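Local structure of putative pyridoxal phosphate-dependent transferase (Clostridium difficile, 4DQ6) at residues A[94-97]-A[101-104]; A[248-253]-A[259-264]; A[308-313]-A[326-331]; A[315-320]-A[333-338]. The protein is a putative pyridoxal phosphate-dependent transferase of the class I and II aminotransferase family, with pyridoxal-5'-phosphate bound in a two-subunit assembly. All blocks are in the same frame, centred on the assembly; numbering follows the deposited sequence.

Contact 1: A[94-97]-A[101-104]; sequences IYSP and PAIS
The pyrrolidine ring of Pro101 meets Ser96 through one corner, its CB lying 3.9 Å from Ser96 OG, while bound pyridoxal-5'-phosphate and Ile270 of the second subunit also pack against this proline. One helical position further on, the methyl of Ala102 comes a little closer to the serine: Ala102 CB is 3.7 Å from Ser96 OG and 4.0 Å from Ser96 CB. Ser96 swings its hydroxyl away from its own backbone N (chi1 178°), which carries OG out from the strand toward the first turn of the helix. There OG lies 3.6 Å from Ala102 N and is not hydrogen-bonded to it; its bond is to Gly98 O in the short link between strand 93-96 and helix 99-110. Serine suits this place because it is small and can bond a carbonyl of the turn; alanine lets helix and strand come close, and proline, having no N-H to offer, fits the first turn of a helix. Gly98, Val99, Ile100 and Pro101 all belong to the cofactor pocket. The hydroxyl's bond thus stays within the turn, and across the contact its oxygen merely touches carbon, so strand meets helix by van der Waals contact beside that pocket.

Contact 2: A[248-253]-A[259-264]; sequences SYVVLP and KLLDDA
Leu261 sends CG out opposite its backbone N (chi1 -173°), and from there its CD2 methyl reaches the strand. Val250 answers with both methyls turned to the helix, and Leu252 lays its side chain across the same leucine. Leu261 and Val250 approach tip to tip: Leu261 CD2 rests against both valine methyls and the CB between them, 3.9 Å from Val250 CG1 and 4.0 Å from Val250 CG2. Leu252 meets Leu261 at about a right angle, with Leu252 CD2 4.0 Å from Leu261 CD2 and 4.2 Å from Leu261 CB. A beta-branched valine suits a strand, and a long, forked leucine can span the distance from a helix to the sheet beneath it. Helix 255-267 packs here on the mixed seven-stranded sheet of the large domain, in the manner of fold type I PLP enzymes; Leu261 also touches Ile94 and Leu105, and Val250 touches Ala102. On the exposed side of the helix, Lys259 and Asp263 are one turn apart and form a salt bridge, Lys259 NZ to Asp263 OD2 at 2.8 Å, with the lysine on the syn lone pair of Asp263 OD2. The helix is thus amphipathic: its contact with residues 248-253 is made of aliphatic carbons, mostly methyl groups, while Lys259 and Asp263 pair with each other on the outer surface and Asp262 pairs with Lys271.

Contact 3: A[308-313]-A[326-331]; sequences KYINEN and YLLWVD
Ile310 carries the whole contact of helix residues 308-313 with Leu328 and Val330, and its neighbours in the helix serve other faces. First comes Lys308, exposed, whose NZ forms a salt bridge of 2.6 Å with Glu312 OE2 one turn on, arriving on the syn side but 23° out of the carboxylate plane. Tyr309 turns instead to helix 376-390, packing on Leu383 and Ile384. Ile310 then points to the sheet, its CG1 opposite the carbonyl carbon (chi1 -69°), so that CD1 leads. That methyl meets Leu328 CD2 tip to tip at 4.0 Å and lies 4.2 Å from Val330 CG2. Both partners are on one face of strand 327-331, two residues apart, as extended chain requires. This is the small domain, in which the long helix 289-313 packs on an antiparallel sheet and helix 376-390 lies beside that helix; branched aliphatic residues suit such a helix-sheet interface. Leu328 reaches Ala306 of helix 289-313 as well. Asn313 ends the helix with ND2 3.2 Å above the Tyr309 ring plane, over its centre, while making a weak hydrogen bond to Tyr309 O.

Contact 4: A[315-320]-A[333-338]; sequences PKLKVR and SALGLS
The backbones of Lys316 and Ala334 come within 5.8 Å, CA to CA, and a water joins them, donating to Lys316 O at 2.7 Å and accepting from Ala334 N at 3.0 Å. The water takes up an N-H and a carbonyl that do not pair directly. Beside it, the methyl of Ala334 rests on the same carbonyl, with Ala334 CB 3.4 Å from Lys316 O; alanine's small methyl suits this close approach. Leu335 straddles the gap with its two methyls, CD2 4.1 Å from Lys316 CB and CD1 4.2 Å from Leu317 CD2, the two leucines crossing obliquely. Lys316 offers just the start of its chain here, and its extended end leads out to solvent, as suits a lysine at the surface. Lys318 folds back to donate from NZ to Pro315 O at 2.7 Å, in the carbonyl plane. Gly336, at phi 67°, suits the turn that follows the 3-10 segment, and Ser338 caps helix 339-350. Inward, Leu317 packs on Ile310 of helix 289-313 and Val330 of strand 327-331, while both Leu317 and Leu335 lean on Ile390 of helix 376-390.

Contacts 1 and 2 lie on one side of the chain's centre and contacts 3 and 4 on the other, with about 34 Å between the centres of contacts 1 and 3. The first pair shares the large mixed sheet, strands 93-96 and 248-251 being neighbours in it, and Ser96 O is 2.8 Å from Ser248 OG. The second pair shares the small antiparallel sheet, where Asp331 N lies 2.8 Å from Lys318 O. Contacts 1, 2 and 3 are buried, yet only contact 1 touches the cofactor; contacts 2 and 3 are aliphatic helix-on-sheet packing with ion pairs on the outer helix faces. Contact 4, nearer the surface, mixes leucines with a bridging water.

Contact 1: A[94-97]-A[101-104]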
# COMPACT_ATOMS: atom_id res chain seq x y z
N ILE A 94 8.59 -6.12 -10.38
CA ILE A 94 8.43 -5.71 -8.99
C ILE A 94 7.01 -5.19 -8.75
O ILE A 94 6.50 -4.37 -9.53
CB ILE A 94 9.47 -4.65 -8.54
CG1 ILE A 94 10.82 -5.34 -8.61
CG2 ILE A 94 9.16 -4.08 -7.16
CD1 ILE A 94 11.94 -4.41 -8.16
N TYR A 95 6.36 -5.68 -7.68
CA TYR A 95 5.05 -5.18 -7.23
C TYR A 95 5.19 -3.76 -6.68
O TYR A 95 6.11 -3.49 -5.89
CB TYR A 95 4.54 -6.06 -6.09
CG TYR A 95 3.43 -5.44 -5.29
CD1 TYR A 95 2.09 -5.40 -5.79
CD2 TYR A 95 3.66 -4.85 -4.06
CE1 TYR A 95 1.09 -4.75 -5.09
CE2 TYR A 95 2.65 -4.19 -3.37
CZ TYR A 95 1.37 -4.15 -3.87
OH TYR A 95 0.36 -3.51 -3.14
N SER A 96 4.21 -2.90 -6.94
CA SER A 96 4.08 -1.62 -6.27
C SER A 96 2.58 -1.36 -6.04
O SER A 96 1.78 -1.73 -6.93
CB SER A 96 4.71 -0.54 -7.10
OG SER A 96 4.57 0.75 -6.48
N PRO A 97 2.23 -0.70 -4.93
CA PRO A 97 0.78 -0.39 -4.78
C PRO A 97 0.29 0.60 -5.83
O PRO A 97 -0.89 0.77 -6.02
CB PRO A 97 0.67 0.14 -3.36
CG PRO A 97 2.02 0.53 -3.02
CD PRO A 97 2.99 -0.36 -3.73
N PRO A 101 4.19 5.78 -6.50
CA PRO A 101 5.10 5.30 -5.49
C PRO A 101 6.37 4.69 -6.06
O PRO A 101 7.48 4.94 -5.56
CB PRO A 101 4.28 4.23 -4.79
CG PRO A 101 2.86 4.64 -4.93
CD PRO A 101 2.79 5.43 -6.21
N ALA A 102 6.23 3.85 -7.09
CA ALA A 102 7.39 3.24 -7.77
C ALA A 102 8.28 4.32 -8.33
O ALA A 102 9.51 4.26 -8.16
CB ALA A 102 6.96 2.21 -8.85
N ILE A 103 7.72 5.26 -9.07
CA ILE A 103 8.52 6.33 -9.69
C ILE A 103 9.24 7.14 -8.63
O ILE A 103 10.42 7.52 -8.80
CB ILE A 103 7.61 7.17 -10.59
CG1 ILE A 103 7.15 6.34 -11.77
CG2 ILE A 103 8.36 8.43 -11.09
CD1 ILE A 103 6.33 7.03 -12.81
N SER A 104 8.56 7.40 -7.51
CA SER A 104 9.15 8.19 -6.44
C SER A 104 10.36 7.44 -5.87
O SER A 104 11.42 8.05 -5.68
CB SER A 104 8.18 8.37 -5.27
OG SER A 104 8.69 9.24 -4.29

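Contact 2: A[248-253]-A[259-264]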
# COMPACT_ATOMS: atom_id res chain seq x y z
N SER A 248 0.05 -2.53 -9.06
CA SER A 248 0.76 -2.11 -10.23
C SER A 248 2.07 -2.91 -10.24
O SER A 248 2.40 -3.65 -9.31
CB SER A 248 1.00 -0.64 -10.24
OG SER A 248 2.01 -0.30 -9.33
N TYR A 249 2.82 -2.78 -11.33
CA TYR A 249 4.09 -3.48 -11.45
C TYR A 249 5.08 -2.61 -12.22
O TYR A 249 4.68 -1.74 -12.99
CB TYR A 249 3.92 -4.88 -12.06
CG TYR A 249 3.19 -4.91 -13.38
CD1 TYR A 249 1.79 -5.03 -13.38
CD2 TYR A 249 3.84 -4.82 -14.63
CE1 TYR A 249 1.06 -5.09 -14.54
CE2 TYR A 249 3.09 -4.88 -15.81
CZ TYR A 249 1.70 -4.98 -15.75
OH TYR A 249 1.00 -5.03 -16.93
N VAL A 250 6.36 -2.89 -11.99
CA VAL A 250 7.44 -2.28 -12.67
C VAL A 250 8.22 -3.37 -13.37
O VAL A 250 8.48 -4.44 -12.79
CB VAL A 250 8.29 -1.58 -11.61
CG1 VAL A 250 9.30 -0.65 -12.31
CG2 VAL A 250 7.48 -0.74 -10.65
N VAL A 251 8.70 -3.04 -14.56
CA VAL A 251 9.45 -4.00 -15.37
C VAL A 251 10.88 -3.46 -15.41
O VAL A 251 11.14 -2.37 -16.04
CB VAL A 251 8.93 -4.16 -16.80
CG1 VAL A 251 9.79 -5.18 -17.53
CG2 VAL A 251 7.44 -4.55 -16.78
N LEU A 252 11.83 -4.19 -14.83
CA LEU A 252 13.24 -3.72 -14.77
C LEU A 252 14.17 -4.82 -15.35
O LEU A 252 14.60 -5.73 -14.66
CB LEU A 252 13.60 -3.34 -13.35
CG LEU A 252 12.66 -2.47 -12.56
CD1 LEU A 252 11.78 -3.33 -11.62
CD2 LEU A 252 13.45 -1.44 -11.77
N PRO A 253 14.46 -4.71 -16.65
CA PRO A 253 15.33 -5.70 -17.32
C PRO A 253 16.78 -5.66 -16.88
O PRO A 253 17.49 -6.64 -17.09
CB PRO A 253 15.20 -5.31 -18.81
CG PRO A 253 13.90 -4.58 -18.89
CD PRO A 253 13.85 -3.78 -17.62
N LYS A 259 17.53 -4.44 -8.35
CA LYS A 259 17.99 -4.54 -6.99
C LYS A 259 17.76 -3.24 -6.25
O LYS A 259 17.39 -3.25 -5.10
CB LYS A 259 19.48 -4.89 -6.90
CG LYS A 259 19.99 -4.86 -5.48
CD LYS A 259 21.43 -5.35 -5.36
CE LYS A 259 21.65 -6.00 -4.00
NZ LYS A 259 21.63 -5.02 -2.89
N LEU A 260 18.01 -2.13 -6.91
CA LEU A 260 17.85 -0.85 -6.26
C LEU A 260 16.41 -0.63 -5.83
O LEU A 260 16.15 -0.16 -4.75
CB LEU A 260 18.21 0.27 -7.21
CG LEU A 260 19.65 0.72 -7.36
CD1 LEU A 260 19.58 1.88 -8.31
CD2 LEU A 260 20.26 1.14 -6.04
N LEU A 261 15.48 -0.91 -6.74
CA LEU A 261 14.07 -0.73 -6.42
C LEU A 261 13.59 -1.73 -5.39
O LEU A 261 12.84 -1.40 -4.50
CB LEU A 261 13.19 -0.80 -7.67
CG LEU A 261 11.71 -0.44 -7.44
CD1 LEU A 261 11.63 0.92 -6.76
CD2 LEU A 261 10.98 -0.39 -8.77
N ASP A 262 14.03 -2.97 -5.56
CA ASP A 262 13.72 -3.99 -4.58
C ASP A 262 14.13 -3.54 -3.19
O ASP A 262 13.34 -3.68 -2.24
CB ASP A 262 14.34 -5.31 -4.96
CG ASP A 262 13.64 -6.52 -4.31
OD1 ASP A 262 12.38 -6.61 -4.32
OD2 ASP A 262 14.39 -7.39 -3.87
N ASP A 263 15.35 -3.06 -3.06
CA ASP A 263 15.84 -2.67 -1.77
C ASP A 263 15.13 -1.42 -1.22
O ASP A 263 14.97 -1.30 -0.01
CB ASP A 263 17.33 -2.37 -1.90
CG ASP A 263 18.17 -3.62 -2.02
OD1 ASP A 263 17.66 -4.77 -1.87
OD2 ASP A 263 19.38 -3.45 -2.27
N ALA A 264 14.69 -0.50 -2.11
CA ALA A 264 13.86 0.65 -1.68
C ALA A 264 12.54 0.20 -1.14
O ALA A 264 12.08 0.68 -0.09
CB ALA A 264 13.67 1.65 -2.82

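Contact 3: A[308-313]-A[326-331]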
# COMPACT_ATOMS: atom_id res chain seq x y z
N LYS A 308 -18.89 14.84 -31.89
CA LYS A 308 -20.01 15.30 -32.74
C LYS A 308 -20.87 16.33 -32.00
O LYS A 308 -21.20 17.41 -32.54
CB LYS A 308 -20.81 14.10 -33.21
CG LYS A 308 -22.04 14.41 -34.07
CD LYS A 308 -22.75 13.15 -34.53
CE LYS A 308 -24.23 13.41 -34.77
NZ LYS A 308 -24.39 14.32 -35.94
N TYR A 309 -21.19 16.05 -30.73
CA TYR A 309 -21.99 16.95 -29.93
C TYR A 309 -21.31 18.30 -29.76
O TYR A 309 -21.92 19.33 -29.98
CB TYR A 309 -22.30 16.37 -28.55
CG TYR A 309 -23.33 17.11 -27.81
CD1 TYR A 309 -23.04 18.25 -27.08
CD2 TYR A 309 -24.65 16.65 -27.82
CE1 TYR A 309 -24.06 18.95 -26.39
CE2 TYR A 309 -25.64 17.34 -27.16
CZ TYR A 309 -25.33 18.46 -26.42
OH TYR A 309 -26.31 19.16 -25.77
N ILE A 310 -20.01 18.29 -29.45
CA ILE A 310 -19.26 19.55 -29.26
C ILE A 310 -19.21 20.34 -30.58
O ILE A 310 -19.46 21.56 -30.59
CB ILE A 310 -17.80 19.32 -28.74
CG1 ILE A 310 -17.79 18.80 -27.29
CG2 ILE A 310 -16.97 20.60 -28.82
CD1 ILE A 310 -16.51 18.09 -26.90
N ASN A 311 -18.92 19.66 -31.68
CA ASN A 311 -18.79 20.34 -32.96
C ASN A 311 -20.10 20.92 -33.46
O ASN A 311 -20.14 21.98 -34.08
CB ASN A 311 -18.18 19.39 -34.01
CG ASN A 311 -16.71 19.07 -33.77
OD1 ASN A 311 -15.97 19.77 -33.04
ND2 ASN A 311 -16.26 18.00 -34.38
N GLU A 312 -21.20 20.25 -33.15
CA GLU A 312 -22.54 20.72 -33.52
C GLU A 312 -23.09 21.79 -32.55
O GLU A 312 -23.71 22.80 -32.98
CB GLU A 312 -23.47 19.50 -33.67
CG GLU A 312 -23.04 18.69 -34.88
CD GLU A 312 -23.91 17.49 -35.21
OE1 GLU A 312 -24.92 17.22 -34.49
OE2 GLU A 312 -23.53 16.81 -36.21
N ASN A 313 -22.88 21.59 -31.25
CA ASN A 313 -23.57 22.42 -30.24
C ASN A 313 -22.68 23.42 -29.52
O ASN A 313 -23.17 24.39 -28.99
CB ASN A 313 -24.28 21.52 -29.24
CG ASN A 313 -25.29 20.62 -29.90
OD1 ASN A 313 -26.26 21.09 -30.48
ND2 ASN A 313 -25.02 19.34 -29.90
N TYR A 326 -9.17 7.19 -21.91
CA TYR A 326 -10.58 7.56 -21.97
C TYR A 326 -10.88 8.98 -21.64
O TYR A 326 -12.00 9.37 -21.24
CB TYR A 326 -11.41 6.61 -21.12
CG TYR A 326 -10.99 6.39 -19.68
CD1 TYR A 326 -11.17 7.37 -18.73
CD2 TYR A 326 -10.51 5.15 -19.25
CE1 TYR A 326 -10.87 7.13 -17.40
CE2 TYR A 326 -10.20 4.91 -17.92
CZ TYR A 326 -10.44 5.91 -16.99
OH TYR A 326 -10.24 5.72 -15.66
N LEU A 327 -9.88 9.83 -21.83
CA LEU A 327 -9.86 11.20 -21.37
C LEU A 327 -9.87 12.11 -22.59
O LEU A 327 -9.05 11.92 -23.49
CB LEU A 327 -8.61 11.45 -20.49
CG LEU A 327 -8.54 10.52 -19.26
CD1 LEU A 327 -7.11 10.60 -18.63
CD2 LEU A 327 -9.60 10.77 -18.20
N LEU A 328 -10.74 13.10 -22.59
CA LEU A 328 -10.93 14.01 -23.70
C LEU A 328 -10.35 15.37 -23.31
O LEU A 328 -10.57 15.87 -22.20
CB LEU A 328 -12.45 14.18 -23.98
CG LEU A 328 -12.81 14.76 -25.35
CD1 LEU A 328 -12.48 13.81 -26.51
CD2 LEU A 328 -14.33 15.08 -25.34
N TRP A 329 -9.57 15.97 -24.21
CA TRP A 329 -8.84 17.20 -23.97
C TRP A 329 -9.42 18.27 -24.83
O TRP A 329 -9.26 18.25 -26.07
CB TRP A 329 -7.39 16.93 -24.31
CG TRP A 329 -6.34 18.01 -24.04
CD1 TRP A 329 -5.41 18.59 -24.95
CD2 TRP A 329 -5.97 18.56 -22.75
NE1 TRP A 329 -4.64 19.40 -24.30
CE2 TRP A 329 -4.89 19.45 -22.99
CE3 TRP A 329 -6.48 18.46 -21.46
CZ2 TRP A 329 -4.30 20.18 -21.96
CZ3 TRP A 329 -5.88 19.14 -20.43
CH2 TRP A 329 -4.81 20.03 -20.69
N VAL A 330 -10.16 19.20 -24.19
CA VAL A 330 -10.99 20.14 -24.93
C VAL A 330 -10.51 21.58 -24.68
O VAL A 330 -10.32 21.97 -23.55
CB VAL A 330 -12.47 20.03 -24.49
CG1 VAL A 330 -13.34 21.03 -25.24
CG2 VAL A 330 -12.99 18.60 -24.65
N ASP A 331 -10.26 22.30 -25.77
CA ASP A 331 -9.79 23.66 -25.73
C ASP A 331 -10.99 24.62 -25.69
O ASP A 331 -11.79 24.65 -26.62
CB ASP A 331 -8.96 23.88 -26.98
CG ASP A 331 -8.38 25.26 -27.08
OD1 ASP A 331 -8.46 26.05 -26.12
OD2 ASP A 331 -7.86 25.55 -28.18

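Contact 4: A[315-320]-A[333-338]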
# COMPACT_ATOMS: atom_id res chain seq x y z
N PRO A 315 -19.47 25.01 -30.99
CA PRO A 315 -18.46 25.05 -32.04
C PRO A 315 -17.27 25.97 -31.76
O PRO A 315 -16.24 25.89 -32.47
CB PRO A 315 -19.22 25.53 -33.27
CG PRO A 315 -20.39 26.25 -32.71
CD PRO A 315 -20.78 25.46 -31.47
N LYS A 316 -17.38 26.83 -30.75
CA LYS A 316 -16.22 27.62 -30.30
C LYS A 316 -15.15 26.74 -29.60
O LYS A 316 -13.97 27.09 -29.59
CB LYS A 316 -16.62 28.79 -29.40
CG LYS A 316 -17.26 29.96 -30.18
CD LYS A 316 -18.14 30.81 -29.30
CE LYS A 316 -18.72 31.99 -30.06
NZ LYS A 316 -19.77 32.72 -29.26
N LEU A 317 -15.56 25.59 -29.06
CA LEU A 317 -14.62 24.67 -28.45
C LEU A 317 -13.93 23.87 -29.55
O LEU A 317 -14.49 23.63 -30.63
CB LEU A 317 -15.32 23.67 -27.53
CG LEU A 317 -16.19 24.31 -26.43
CD1 LEU A 317 -16.71 23.26 -25.50
CD2 LEU A 317 -15.48 25.46 -25.68
N LYS A 318 -12.73 23.43 -29.24
CA LYS A 318 -11.93 22.65 -30.18
C LYS A 318 -11.42 21.37 -29.48
O LYS A 318 -10.96 21.42 -28.36
CB LYS A 318 -10.73 23.47 -30.70
CG LYS A 318 -11.12 24.72 -31.54
CD LYS A 318 -12.23 24.35 -32.52
CE LYS A 318 -12.53 25.35 -33.64
NZ LYS A 318 -13.64 26.25 -33.28
N VAL A 319 -11.47 20.26 -30.19
CA VAL A 319 -11.19 18.93 -29.61
C VAL A 319 -10.66 18.05 -30.75
O VAL A 319 -11.20 18.09 -31.85
CB VAL A 319 -12.42 18.33 -28.92
CG1 VAL A 319 -13.57 18.22 -29.88
CG2 VAL A 319 -12.07 17.01 -28.21
N ARG A 320 -9.55 17.37 -30.48
CA ARG A 320 -8.98 16.34 -31.35
C ARG A 320 -9.29 14.98 -30.73
O ARG A 320 -9.07 14.81 -29.52
CB ARG A 320 -7.44 16.52 -31.44
N SER A 333 -10.37 27.98 -25.10
CA SER A 333 -9.74 29.28 -25.14
C SER A 333 -10.49 30.30 -26.02
O SER A 333 -10.43 31.51 -25.75
CB SER A 333 -8.27 29.17 -25.61
OG SER A 333 -8.18 28.66 -26.92
N ALA A 334 -11.22 29.83 -27.03
CA ALA A 334 -11.92 30.77 -27.95
C ALA A 334 -13.05 31.52 -27.24
O ALA A 334 -13.55 32.51 -27.76
CB ALA A 334 -12.44 30.05 -29.20
N LEU A 335 -13.45 31.10 -26.05
CA LEU A 335 -14.44 31.84 -25.21
C LEU A 335 -13.88 33.14 -24.61
O LEU A 335 -14.64 33.99 -24.08
CB LEU A 335 -14.96 30.96 -24.08
CG LEU A 335 -15.60 29.63 -24.46
CD1 LEU A 335 -16.04 28.81 -23.25
CD2 LEU A 335 -16.80 29.84 -25.39
N GLY A 336 -12.56 33.29 -24.64
CA GLY A 336 -11.91 34.48 -24.11
C GLY A 336 -11.99 34.68 -22.60
O GLY A 336 -11.90 35.82 -22.12
N LEU A 337 -12.18 33.60 -21.86
CA LEU A 337 -12.19 33.65 -20.41
C LEU A 337 -10.80 33.32 -19.90
O LEU A 337 -10.03 32.60 -20.55
CB LEU A 337 -13.23 32.69 -19.84
CG LEU A 337 -14.65 32.89 -20.36
CD1 LEU A 337 -15.63 31.98 -19.63
CD2 LEU A 337 -15.08 34.33 -20.18
N SER A 338 -10.46 33.86 -18.73
CA SER A 338 -9.30 33.40 -18.00
C SER A 338 -9.60 32.00 -17.49
O SER A 338 -10.76 31.60 -17.40
CB SER A 338 -8.98 34.31 -16.81
OG SER A 338 -9.99 34.19 -15.82
O HOH W 1 -11.78 27.12 -28.06